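Local coordinates for putative oxidoreductase (Thermus thermophilus, PDB 2ISM), which is a putative oxidoreductase built as a six-bladed beta-propeller, with a calcium ion bound in the model, at residues B[65-70]-B[94-99]; B[72-77]-B[132-137]; B[105-110]-B[121-126]. All blocks are in the same frame, centred on the assembly; numbering follows the deposited sequence.

Contact 1. Residues B[65-70]-B[94-99]; sequences AELSVY and AYRTVA
The R96 guanidinium lies beside L67 CB and the backbone of S68. At its edge, in plane, lie S68 N and a water that joins the two N-H groups by accepting from both S68 N and R96 NH1. One face is covered by V98 CG2, 4.3 Å above its centre. From R96 NH1 to S68 O the distance is 2.9 Å, but the N-H...O angle of 121° marks this bond as weak. R96 CG sits between the backbone N and the carbonyl carbon (chi1 69°), and the extended chain beyond it carries the guanidinium to S68, while V69 CG1 rests on R96 CB at 4.0 Å. The Y70 ring is met obliquely: T97 CG2 is 4.0 Å from its CD2, and A99 CB is 4.0 Å from its CD1. Its hydroxyl bonds P131 O. The backbones join where Y70 N donates to T97 O (2.8 Å, 160°), which V69 CA also approaches to 3.2 Å. T97 OG1 is engaged by G76 N, and a second water bridges S68 OG and A99 N. The chain leaving the last strand, 60-66, of one blade thus crosses the end of strand 92-98 in the next, as in a beta-propeller interblade connection.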
ATOM      1  N   ALA B  65       0.452   9.814  30.074  1.00 17.57           N
ATOM      2  CA  ALA B  65       0.380  11.105  30.738  1.00 19.98           C
ATOM      3  C   ALA B  65      -1.061  11.562  30.875  1.00 19.73           C
ATOM      4  O   ALA B  65      -1.942  11.152  30.116  1.00 18.10           O
ATOM      5  CB  ALA B  65       1.171  12.142  29.954  1.00 21.57           C
ATOM      6  N   GLU B  66      -1.304  12.401  31.868  1.00 18.41           N
ATOM      7  CA  GLU B  66      -2.632  12.943  32.063  1.00 23.35           C
ATOM      8  C   GLU B  66      -2.453  14.451  32.046  1.00 25.13           C
ATOM      9  O   GLU B  66      -1.614  14.988  32.771  1.00 24.65           O
ATOM     10  CB  GLU B  66      -3.219  12.486  33.396  1.00 28.45           C
ATOM     11  CG  GLU B  66      -4.709  12.751  33.517  1.00 44.47           C
ATOM     12  CD  GLU B  66      -5.345  11.992  34.662  1.00 53.41           C
ATOM     13  OE1 GLU B  66      -5.197  10.750  34.707  1.00 56.27           O
ATOM     14  OE2 GLU B  66      -5.996  12.634  35.514  1.00 59.63           O
ATOM     15  N   LEU B  67      -3.220  15.129  31.200  1.00 21.29           N
ATOM     16  CA  LEU B  67      -3.129  16.578  31.094  1.00 19.78           C
ATOM     17  C   LEU B  67      -4.470  17.229  31.396  1.00 18.61           C
ATOM     18  O   LEU B  67      -5.520  16.719  31.011  1.00 17.99           O
ATOM     19  CB  LEU B  67      -2.681  16.980  29.685  1.00 18.91           C
ATOM     20  CG  LEU B  67      -1.316  16.477  29.204  1.00 27.29           C
ATOM     21  CD1 LEU B  67      -1.150  16.777  27.724  1.00 23.47           C
ATOM     22  CD2 LEU B  67      -0.214  17.140  30.010  1.00 29.55           C
ATOM     23  N   SER B  68      -4.426  18.352  32.103  1.00 18.33           N
ATOM     24  CA  SER B  68      -5.635  19.091  32.423  1.00 18.62           C
ATOM     25  C   SER B  68      -6.089  19.745  31.127  1.00 17.74           C
ATOM     26  O   SER B  68      -5.304  20.408  30.452  1.00 21.70           O
ATOM     27  CB  SER B  68      -5.338  20.170  33.469  1.00 23.47           C
ATOM     28  OG  SER B  68      -6.433  21.062  33.609  1.00 32.32           O
ATOM     29  N   VAL B  69      -7.347  19.544  30.761  1.00 16.41           N
ATOM     30  CA  VAL B  69      -7.859  20.146  29.542  1.00 15.24           C
ATOM     31  C   VAL B  69      -9.291  20.596  29.763  1.00 19.05           C
ATOM     32  O   VAL B  69      -9.940  20.191  30.732  1.00 15.19           O
ATOM     33  CB  VAL B  69      -7.839  19.152  28.347  1.00 13.44           C
ATOM     34  CG1 VAL B  69      -6.426  18.630  28.111  1.00  9.24           C
ATOM     35  CG2 VAL B  69      -8.796  18.006  28.608  1.00 14.74           C
ATOM     36  N   TYR B  70      -9.763  21.446  28.857  1.00 16.76           N
ATOM     37  CA  TYR B  70     -11.122  21.967  28.886  1.00 18.43           C
ATOM     38  C   TYR B  70     -11.893  21.090  27.917  1.00 21.98           C
ATOM     39  O   TYR B  70     -11.866  21.323  26.708  1.00 22.84           O
ATOM     40  CB  TYR B  70     -11.137  23.407  28.377  1.00 19.01           C
ATOM     41  CG  TYR B  70     -12.493  24.070  28.410  1.00 19.97           C
ATOM     42  CD1 TYR B  70     -13.093  24.410  29.623  1.00 20.93           C
ATOM     43  CD2 TYR B  70     -13.163  24.394  27.228  1.00 18.56           C
ATOM     44  CE1 TYR B  70     -14.319  25.065  29.661  1.00 17.16           C
ATOM     45  CE2 TYR B  70     -14.394  25.051  27.255  1.00 18.40           C
ATOM     46  CZ  TYR B  70     -14.962  25.385  28.477  1.00 20.35           C
ATOM     47  OH  TYR B  70     -16.156  26.063  28.521  1.00 20.32           O
ATOM     48  N   ALA B  94       1.701  18.038  21.856  1.00  9.27           N
ATOM     49  CA  ALA B  94       0.264  17.857  21.979  1.00  9.82           C
ATOM     50  C   ALA B  94      -0.440  19.195  21.892  1.00  9.49           C
ATOM     51  O   ALA B  94       0.078  20.208  22.367  1.00 10.95           O
ATOM     52  CB  ALA B  94      -0.065  17.179  23.305  1.00 10.62           C
ATOM     53  N   TYR B  95      -1.618  19.186  21.273  1.00  7.64           N
ATOM     54  CA  TYR B  95      -2.451  20.376  21.112  1.00  9.35           C
ATOM     55  C   TYR B  95      -3.583  20.212  22.119  1.00  8.22           C
ATOM     56  O   TYR B  95      -4.256  19.183  22.116  1.00  9.43           O
ATOM     57  CB  TYR B  95      -3.035  20.414  19.693  1.00  9.02           C
ATOM     58  CG  TYR B  95      -3.842  21.655  19.349  1.00 10.30           C
ATOM     59  CD1 TYR B  95      -3.360  22.585  18.425  1.00 12.09           C
ATOM     60  CD2 TYR B  95      -5.099  21.880  19.913  1.00  8.64           C
ATOM     61  CE1 TYR B  95      -4.112  23.708  18.064  1.00 12.58           C
ATOM     62  CE2 TYR B  95      -5.862  23.007  19.564  1.00  6.02           C
ATOM     63  CZ  TYR B  95      -5.361  23.912  18.638  1.00 10.39           C
ATOM     64  OH  TYR B  95      -6.097  25.016  18.270  1.00 13.20           O
ATOM     65  N   ARG B  96      -3.799  21.206  22.980  1.00  9.20           N
ATOM     66  CA  ARG B  96      -4.873  21.090  23.962  1.00  9.26           C
ATOM     67  C   ARG B  96      -5.580  22.403  24.277  1.00 11.06           C
ATOM     68  O   ARG B  96      -5.008  23.489  24.137  1.00 10.44           O
ATOM     69  CB  ARG B  96      -4.338  20.514  25.285  1.00  9.78           C
ATOM     70  CG  ARG B  96      -3.403  21.469  26.029  1.00 10.76           C
ATOM     71  CD  ARG B  96      -3.192  21.056  27.480  1.00 17.60           C
ATOM     72  NE  ARG B  96      -2.215  21.916  28.144  1.00 13.07           N
ATOM     73  CZ  ARG B  96      -1.876  21.823  29.427  1.00 20.52           C
ATOM     74  NH1 ARG B  96      -2.440  20.905  30.203  1.00 16.25           N
ATOM     75  NH2 ARG B  96      -0.958  22.641  29.931  1.00 16.63           N
ATOM     76  N   THR B  97      -6.834  22.283  24.708  1.00 12.65           N
ATOM     77  CA  THR B  97      -7.623  23.436  25.111  1.00 11.54           C
ATOM     78  C   THR B  97      -7.455  23.450  26.631  1.00 14.29           C
ATOM     79  O   THR B  97      -7.715  22.443  27.297  1.00 13.69           O
ATOM     80  CB  THR B  97      -9.122  23.247  24.786  1.00 15.45           C
ATOM     81  OG1 THR B  97      -9.269  22.743  23.452  1.00 11.40           O
ATOM     82  CG2 THR B  97      -9.859  24.583  24.894  1.00 12.44           C
ATOM     83  N   VAL B  98      -7.002  24.571  27.184  1.00 16.04           N
ATOM     84  CA  VAL B  98      -6.807  24.659  28.626  1.00 16.28           C
ATOM     85  C   VAL B  98      -7.616  25.819  29.207  1.00 18.18           C
ATOM     86  O   VAL B  98      -7.880  26.807  28.516  1.00 12.81           O
ATOM     87  CB  VAL B  98      -5.298  24.827  28.971  1.00 18.01           C
ATOM     88  CG1 VAL B  98      -4.827  26.232  28.637  1.00 15.19           C
ATOM     89  CG2 VAL B  98      -5.061  24.504  30.439  1.00 28.27           C
ATOM     90  N   ALA B  99      -8.014  25.692  30.472  1.00 14.72           N
ATOM     91  CA  ALA B  99      -8.804  26.726  31.136  1.00 18.45           C
ATOM     92  C   ALA B  99      -8.051  27.445  32.254  1.00 19.71           C
ATOM     93  O   ALA B  99      -8.376  28.585  32.592  1.00 18.04           O
ATOM     94  CB  ALA B  99     -10.092  26.115  31.691  1.00 20.51           C
TER
HETATM   95  O   HOH W   1      -1.784  19.551  32.975  1.00 16.90           O
HETATM   96  O   HOH W   2      -7.564  23.340  32.019  1.00 25.10           O

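Contact 2. Residues B[72-77]-B[132-137]; sequences RGESGL and HGLHSG
G133 O receives two donors from 72-77, E74 N at 2.9 Å and the S75 hydroxyl, OG, at 2.8 Å. They come from opposite faces of its carbonyl plane, both well out of it, so the oxygen is gripped between backbone and side chain and not along a lone pair. The second strong link runs the other way: H135 N donates to E74 OE1 at 2.7 Å and 162°, meeting it on its anti side but tilted out of the carboxylate plane. E74 OE1 also stands at the edge of the H135 ring, in its plane, 3.7 Å from H135 CD2. E74 has CG anti to its carbonyl carbon (chi1 -44°) and an extended chain beyond, which brings the carboxylate over to 132-137; on the way E74 CG passes L134 CD2 at 3.8 Å, the two side chains crossing at about a right angle. S75 OG and S136 OG lie 2.7 Å apart.

Both segments belong to the loops that lead into the first strands, 77-82 and 140-142, of consecutive propeller blades. The first is shaped by a type II' turn from R72 to S75, closed by S75 N donating to R72 O at 3.0 Å, with G73 at positive phi. G133, facing it, has positive phi too.

Further out, one water links E74 OE1 to S136 N and another links E74 O to G137 O. E74 OE2 forms a salt bridge with R338, which fixes the other end of the carboxylate. H135 ND1 is hydrogen-bonded to E154, and the H135 ring stacks with that of Y156.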
ATOM      1  N   ARG B  72     -15.125  20.448  26.620  1.00 18.34           N
ATOM      2  CA  ARG B  72     -16.504  20.811  26.330  1.00 21.01           C
ATOM      3  C   ARG B  72     -16.553  20.994  24.824  1.00 19.44           C
ATOM      4  O   ARG B  72     -15.538  21.340  24.209  1.00 14.85           O
ATOM      5  CB  ARG B  72     -16.897  22.106  27.037  1.00 25.94           C
ATOM      6  CG  ARG B  72     -17.000  21.940  28.538  1.00 34.33           C
ATOM      7  CD  ARG B  72     -17.608  23.146  29.204  1.00 40.80           C
ATOM      8  NE  ARG B  72     -17.698  22.948  30.646  1.00 48.63           N
ATOM      9  CZ  ARG B  72     -18.097  23.878  31.504  1.00 50.23           C
ATOM     10  NH1 ARG B  72     -18.448  25.079  31.065  1.00 52.91           N
ATOM     11  NH2 ARG B  72     -18.142  23.607  32.801  1.00 53.71           N
ATOM     12  N   GLY B  73     -17.716  20.749  24.233  1.00 14.01           N
ATOM     13  CA  GLY B  73     -17.850  20.887  22.796  1.00 12.59           C
ATOM     14  C   GLY B  73     -16.899  19.963  22.054  1.00 13.86           C
ATOM     15  O   GLY B  73     -16.871  18.760  22.307  1.00 13.75           O
ATOM     16  N   GLU B  74     -16.109  20.532  21.147  1.00 14.48           N
ATOM     17  CA  GLU B  74     -15.151  19.762  20.351  1.00 13.37           C
ATOM     18  C   GLU B  74     -13.723  19.947  20.874  1.00 13.88           C
ATOM     19  O   GLU B  74     -12.754  19.533  20.229  1.00 12.80           O
ATOM     20  CB  GLU B  74     -15.234  20.221  18.889  1.00 14.96           C
ATOM     21  CG  GLU B  74     -16.674  20.395  18.406  1.00 18.03           C
ATOM     22  CD  GLU B  74     -16.792  21.103  17.065  1.00 19.77           C
ATOM     23  OE1 GLU B  74     -15.967  21.992  16.771  1.00 18.29           O
ATOM     24  OE2 GLU B  74     -17.732  20.781  16.311  1.00 23.72           O
ATOM     25  N   SER B  75     -13.599  20.541  22.059  1.00 12.00           N
ATOM     26  CA  SER B  75     -12.292  20.816  22.653  1.00 10.35           C
ATOM     27  C   SER B  75     -11.790  19.795  23.680  1.00 12.32           C
ATOM     28  O   SER B  75     -12.533  18.918  24.117  1.00 16.17           O
ATOM     29  CB  SER B  75     -12.313  22.210  23.295  1.00 11.41           C
ATOM     30  OG  SER B  75     -12.575  23.217  22.329  1.00 13.58           O
ATOM     31  N   GLY B  76     -10.518  19.935  24.058  1.00  9.33           N
ATOM     32  CA  GLY B  76      -9.894  19.050  25.034  1.00  9.05           C
ATOM     33  C   GLY B  76      -8.486  18.716  24.575  1.00 12.15           C
ATOM     34  O   GLY B  76      -7.754  19.604  24.138  1.00 12.84           O
ATOM     35  N   LEU B  77      -8.095  17.447  24.677  1.00 10.58           N
ATOM     36  CA  LEU B  77      -6.778  17.026  24.216  1.00  9.50           C
ATOM     37  C   LEU B  77      -6.750  16.492  22.789  1.00 11.71           C
ATOM     38  O   LEU B  77      -6.967  15.300  22.558  1.00 11.84           O
ATOM     39  CB  LEU B  77      -6.261  15.842  25.031  1.00  9.48           C
ATOM     40  CG  LEU B  77      -4.941  15.234  24.543  1.00 10.01           C
ATOM     41  CD1 LEU B  77      -3.831  16.287  24.557  1.00 12.22           C
ATOM     42  CD2 LEU B  77      -4.572  14.059  25.437  1.00 10.39           C
ATOM     43  N   HIS B 132     -17.930  27.668  24.474  1.00 13.59           N
ATOM     44  CA  HIS B 132     -18.698  26.622  23.813  1.00 14.38           C
ATOM     45  C   HIS B 132     -17.808  25.469  23.342  1.00 12.65           C
ATOM     46  O   HIS B 132     -18.297  24.378  23.070  1.00 11.35           O
ATOM     47  CB  HIS B 132     -19.504  27.209  22.642  1.00 12.71           C
ATOM     48  CG  HIS B 132     -18.684  27.966  21.645  1.00 18.77           C
ATOM     49  ND1 HIS B 132     -18.906  29.296  21.355  1.00 20.38           N
ATOM     50  CD2 HIS B 132     -17.674  27.569  20.834  1.00 11.82           C
ATOM     51  CE1 HIS B 132     -18.072  29.685  20.408  1.00 13.28           C
ATOM     52  NE2 HIS B 132     -17.314  28.656  20.074  1.00 20.93           N
ATOM     53  N   GLY B 133     -16.502  25.723  23.266  1.00 12.03           N
ATOM     54  CA  GLY B 133     -15.550  24.701  22.854  1.00 10.16           C
ATOM     55  C   GLY B 133     -15.636  24.228  21.412  1.00 12.75           C
ATOM     56  O   GLY B 133     -15.044  23.205  21.053  1.00 13.24           O
ATOM     57  N   LEU B 134     -16.355  24.965  20.576  1.00 11.58           N
ATOM     58  CA  LEU B 134     -16.499  24.585  19.175  1.00 10.83           C
ATOM     59  C   LEU B 134     -15.425  25.223  18.301  1.00 12.76           C
ATOM     60  O   LEU B 134     -14.880  26.276  18.637  1.00 10.88           O
ATOM     61  CB  LEU B 134     -17.880  24.991  18.661  1.00 10.13           C
ATOM     62  CG  LEU B 134     -19.076  24.524  19.498  1.00 15.30           C
ATOM     63  CD1 LEU B 134     -20.365  25.004  18.843  1.00 17.57           C
ATOM     64  CD2 LEU B 134     -19.073  23.011  19.618  1.00 15.08           C
ATOM     65  N   HIS B 135     -15.133  24.571  17.180  1.00 10.38           N
ATOM     66  CA  HIS B 135     -14.144  25.045  16.217  1.00  9.96           C
ATOM     67  C   HIS B 135     -12.782  25.376  16.813  1.00 12.89           C
ATOM     68  O   HIS B 135     -12.306  26.512  16.716  1.00 12.91           O
ATOM     69  CB  HIS B 135     -14.677  26.264  15.457  1.00 11.22           C
ATOM     70  CG  HIS B 135     -15.899  25.979  14.636  1.00 15.21           C
ATOM     71  ND1 HIS B 135     -16.415  26.887  13.734  1.00 19.51           N
ATOM     72  CD2 HIS B 135     -16.721  24.904  14.600  1.00 15.50           C
ATOM     73  CE1 HIS B 135     -17.503  26.382  13.180  1.00 20.65           C
ATOM     74  NE2 HIS B 135     -17.712  25.180  13.687  1.00 20.92           N
ATOM     75  N   SER B 136     -12.153  24.372  17.418  1.00 10.98           N
ATOM     76  CA  SER B 136     -10.833  24.540  18.016  1.00 11.14           C
ATOM     77  C   SER B 136      -9.713  23.966  17.148  1.00 12.14           C
ATOM     78  O   SER B 136      -8.548  24.025  17.533  1.00 11.72           O
ATOM     79  CB  SER B 136     -10.786  23.877  19.397  1.00 13.87           C
ATOM     80  OG  SER B 136     -11.375  24.708  20.383  1.00 17.09           O
ATOM     81  N   GLY B 137     -10.056  23.418  15.982  1.00 12.90           N
ATOM     82  CA  GLY B 137      -9.034  22.834  15.118  1.00 11.63           C
ATOM     83  C   GLY B 137      -8.325  21.744  15.897  1.00  9.62           C
ATOM     84  O   GLY B 137      -8.987  20.854  16.432  1.00 10.15           O
TER
HETATM   85  O   HOH W   3     -13.210  21.869  16.839  1.00 15.33           O
HETATM   86  O   HOH W   4     -11.388  20.265  17.874  1.00 19.44           O

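Contact 3. Residues B[105-110]-B[121-126]; sequences NQVVRL and RVVLDG
A classic beta bulge interrupts the hairpin of strands 104-112 and 117-127, the outer pair of a propeller blade: V123 and L124 both face V107. The evidence is in the bonds to V107 O, which takes V123 N at 2.7 Å and L124 N at 3.2 Å, the latter in the carbonyl plane on a lone pair. V107 N returns a bond to L124 O at 2.9 Å, making V107 and L124 a hydrogen-bonded antiparallel pair. Past the bulge the register has shifted by one; V108 and V122 form a non-hydrogen-bonded pair, and R109 with R121 is hydrogen-bonded again, R109 N reaching R121 O at 2.9 Å.

V123, one of the two residues in the bulge, packs toward the V107 and R109 side. With CG1 anti to the backbone N (chi1 177°), V123 turns CG2 to within 3.6 Å of R109 CB, while V123 CB lies 4.0 Å from V107 CG1. On the other face, V108 CG1 and V122 CG2 touch at 4.1 Å.

The two arginine side chains cross obliquely with guanidinium planes 79° apart, so that R121 NH1 stands over one face of R109, 2.9 Å from R109 NH2. These are two donors and make no bond to each other. Carboxylates gather round them: D120 forms a salt bridge with R109 NE, and E177 does so with R109 NH1 while also making a long, weak ion pair with R121 NH1. Y91 adds a cation-pi contact to R109. The closeness of two positive groups is therefore probably paid for by this shared negative charge, chiefly on the R109 side.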
ATOM      1  N   ASN B 105      -6.429  27.704  23.426  1.00  8.59           N
ATOM      2  CA  ASN B 105      -5.803  26.498  22.900  1.00  9.65           C
ATOM      3  C   ASN B 105      -4.295  26.750  22.876  1.00 10.91           C
ATOM      4  O   ASN B 105      -3.843  27.896  22.814  1.00 11.67           O
ATOM      5  CB  ASN B 105      -6.321  26.172  21.490  1.00 10.61           C
ATOM      6  CG  ASN B 105      -7.698  25.510  21.507  1.00 11.33           C
ATOM      7  OD1 ASN B 105      -8.685  26.061  21.008  1.00 13.08           O
ATOM      8  ND2 ASN B 105      -7.763  24.324  22.084  1.00  7.20           N
ATOM      9  N   GLN B 106      -3.518  25.680  22.947  1.00  9.13           N
ATOM     10  CA  GLN B 106      -2.072  25.806  22.945  1.00  8.92           C
ATOM     11  C   GLN B 106      -1.434  24.504  22.519  1.00  9.80           C
ATOM     12  O   GLN B 106      -2.067  23.452  22.535  1.00 11.35           O
ATOM     13  CB  GLN B 106      -1.565  26.154  24.350  1.00 11.52           C
ATOM     14  CG  GLN B 106      -2.095  25.224  25.428  1.00 14.35           C
ATOM     15  CD  GLN B 106      -1.455  25.447  26.789  1.00 15.66           C
ATOM     16  OE1 GLN B 106      -1.235  26.583  27.217  1.00 21.07           O
ATOM     17  NE2 GLN B 106      -1.174  24.357  27.485  1.00 13.04           N
ATOM     18  N   VAL B 107      -0.172  24.596  22.129  1.00  8.52           N
ATOM     19  CA  VAL B 107       0.597  23.429  21.759  1.00 10.11           C
ATOM     20  C   VAL B 107       1.611  23.318  22.878  1.00 10.97           C
ATOM     21  O   VAL B 107       2.316  24.280  23.179  1.00 12.87           O
ATOM     22  CB  VAL B 107       1.357  23.614  20.434  1.00 10.34           C
ATOM     23  CG1 VAL B 107       2.283  22.423  20.215  1.00  8.88           C
ATOM     24  CG2 VAL B 107       0.371  23.727  19.273  1.00  9.49           C
ATOM     25  N   VAL B 108       1.660  22.159  23.515  1.00 10.75           N
ATOM     26  CA  VAL B 108       2.603  21.941  24.595  1.00 11.55           C
ATOM     27  C   VAL B 108       3.548  20.826  24.185  1.00 13.65           C
ATOM     28  O   VAL B 108       3.345  20.163  23.169  1.00 12.66           O
ATOM     29  CB  VAL B 108       1.890  21.553  25.913  1.00 11.82           C
ATOM     30  CG1 VAL B 108       1.025  22.708  26.390  1.00 17.42           C
ATOM     31  CG2 VAL B 108       1.043  20.300  25.710  1.00 14.92           C
ATOM     32  N   ARG B 109       4.585  20.636  24.983  1.00 13.19           N
ATOM     33  CA  ARG B 109       5.576  19.614  24.729  1.00 14.62           C
ATOM     34  C   ARG B 109       5.812  18.862  26.038  1.00 12.87           C
ATOM     35  O   ARG B 109       5.921  19.483  27.093  1.00 13.57           O
ATOM     36  CB  ARG B 109       6.868  20.290  24.259  1.00 19.14           C
ATOM     37  CG  ARG B 109       7.946  19.355  23.805  1.00 26.87           C
ATOM     38  CD  ARG B 109       9.072  20.115  23.116  1.00 24.28           C
ATOM     39  NE  ARG B 109      10.039  20.711  24.033  1.00 20.93           N
ATOM     40  CZ  ARG B 109      11.180  21.267  23.633  1.00 24.94           C
ATOM     41  NH1 ARG B 109      11.477  21.299  22.339  1.00 16.90           N
ATOM     42  NH2 ARG B 109      12.030  21.776  24.517  1.00 23.85           N
ATOM     43  N   LEU B 110       5.869  17.534  25.970  1.00 11.44           N
ATOM     44  CA  LEU B 110       6.119  16.710  27.150  1.00 15.67           C
ATOM     45  C   LEU B 110       7.486  16.048  27.009  1.00 16.33           C
ATOM     46  O   LEU B 110       7.914  15.731  25.897  1.00 15.29           O
ATOM     47  CB  LEU B 110       5.068  15.600  27.290  1.00 14.48           C
ATOM     48  CG  LEU B 110       3.576  15.924  27.354  1.00 20.25           C
ATOM     49  CD1 LEU B 110       2.834  14.690  27.851  1.00 26.71           C
ATOM     50  CD2 LEU B 110       3.326  17.088  28.288  1.00 29.43           C
ATOM     51  N   ARG B 121       7.006  22.135  28.577  1.00 20.69           N
ATOM     52  CA  ARG B 121       6.684  23.551  28.446  1.00 18.37           C
ATOM     53  C   ARG B 121       5.683  23.822  27.326  1.00 21.46           C
ATOM     54  O   ARG B 121       5.423  22.959  26.484  1.00 18.99           O
ATOM     55  CB  ARG B 121       7.954  24.366  28.190  1.00 22.76           C
ATOM     56  CG  ARG B 121       8.464  24.318  26.758  1.00 19.55           C
ATOM     57  CD  ARG B 121       9.496  25.410  26.535  1.00 33.57           C
ATOM     58  NE  ARG B 121       9.453  25.942  25.175  1.00 38.64           N
ATOM     59  CZ  ARG B 121      10.141  25.447  24.154  1.00 41.02           C
ATOM     60  NH1 ARG B 121      10.937  24.403  24.332  1.00 45.49           N
ATOM     61  NH2 ARG B 121      10.032  25.998  22.955  1.00 37.29           N
ATOM     62  N   VAL B 122       5.121  25.026  27.327  1.00 16.55           N
ATOM     63  CA  VAL B 122       4.180  25.428  26.296  1.00 21.25           C
ATOM     64  C   VAL B 122       5.021  25.871  25.103  1.00 19.50           C
ATOM     65  O   VAL B 122       5.989  26.617  25.260  1.00 18.99           O
ATOM     66  CB  VAL B 122       3.293  26.598  26.772  1.00 22.91           C
ATOM     67  CG1 VAL B 122       2.335  27.012  25.666  1.00 22.59           C
ATOM     68  CG2 VAL B 122       2.518  26.183  28.012  1.00 23.85           C
ATOM     69  N   VAL B 123       4.662  25.384  23.921  1.00 13.32           N
ATOM     70  CA  VAL B 123       5.376  25.699  22.685  1.00 16.14           C
ATOM     71  C   VAL B 123       4.778  26.922  21.992  1.00 18.28           C
ATOM     72  O   VAL B 123       5.503  27.757  21.449  1.00 16.16           O
ATOM     73  CB  VAL B 123       5.345  24.486  21.734  1.00 19.23           C
ATOM     74  CG1 VAL B 123       6.020  24.819  20.420  1.00 18.24           C
ATOM     75  CG2 VAL B 123       6.040  23.305  22.401  1.00 19.66           C
ATOM     76  N   LEU B 124       3.451  27.012  22.005  1.00 11.80           N
ATOM     77  CA  LEU B 124       2.728  28.139  21.423  1.00 11.01           C
ATOM     78  C   LEU B 124       1.447  28.277  22.234  1.00 15.53           C
ATOM     79  O   LEU B 124       0.668  27.329  22.340  1.00 14.54           O
ATOM     80  CB  LEU B 124       2.378  27.896  19.948  1.00 12.86           C
ATOM     81  CG  LEU B 124       1.480  28.989  19.344  1.00 17.15           C
ATOM     82  CD1 LEU B 124       2.160  30.347  19.494  1.00 19.22           C
ATOM     83  CD2 LEU B 124       1.194  28.701  17.875  1.00 19.58           C
ATOM     84  N   ASP B 125       1.238  29.456  22.806  1.00 13.27           N
ATOM     85  CA  ASP B 125       0.064  29.709  23.632  1.00 13.22           C
ATOM     86  C   ASP B 125      -0.822  30.795  23.018  1.00 13.38           C
ATOM     87  O   ASP B 125      -0.371  31.575  22.178  1.00 14.40           O
ATOM     88  CB  ASP B 125       0.525  30.151  25.034  1.00 11.11           C
ATOM     89  CG  ASP B 125      -0.489  29.832  26.116  1.00 17.57           C
ATOM     90  OD1 ASP B 125      -1.576  29.316  25.780  1.00 16.27           O
ATOM     91  OD2 ASP B 125      -0.198  30.098  27.306  1.00 17.87           O
ATOM     92  N   GLY B 126      -2.088  30.835  23.428  1.00 10.50           N
ATOM     93  CA  GLY B 126      -2.973  31.877  22.933  1.00 11.95           C
ATOM     94  C   GLY B 126      -3.805  31.620  21.693  1.00 13.20           C
ATOM     95  O   GLY B 126      -4.360  32.556  21.124  1.00 13.15           O
TER

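How the contacts relate
Contacts 1 and 3 share one four-stranded antiparallel blade through strands 92-98 and 104-112, neighbours in the sheet, with A94 O to V108 N at 2.8 Å; the centres of the two contacts are about 10 Å apart. The centre of contact 2 is about 11 Å from that of contact 1 and about 16 Å from that of contact 3. Along the chain, contact 1 closes before contact 3 opens, its segments alternate with those of contact 2, and contact 3 falls wholly between 72-77 and 132-137. The blade is thus tied to the preceding one by 65-70, while contact 2 brings together its entry loop and the loop entering the following blade.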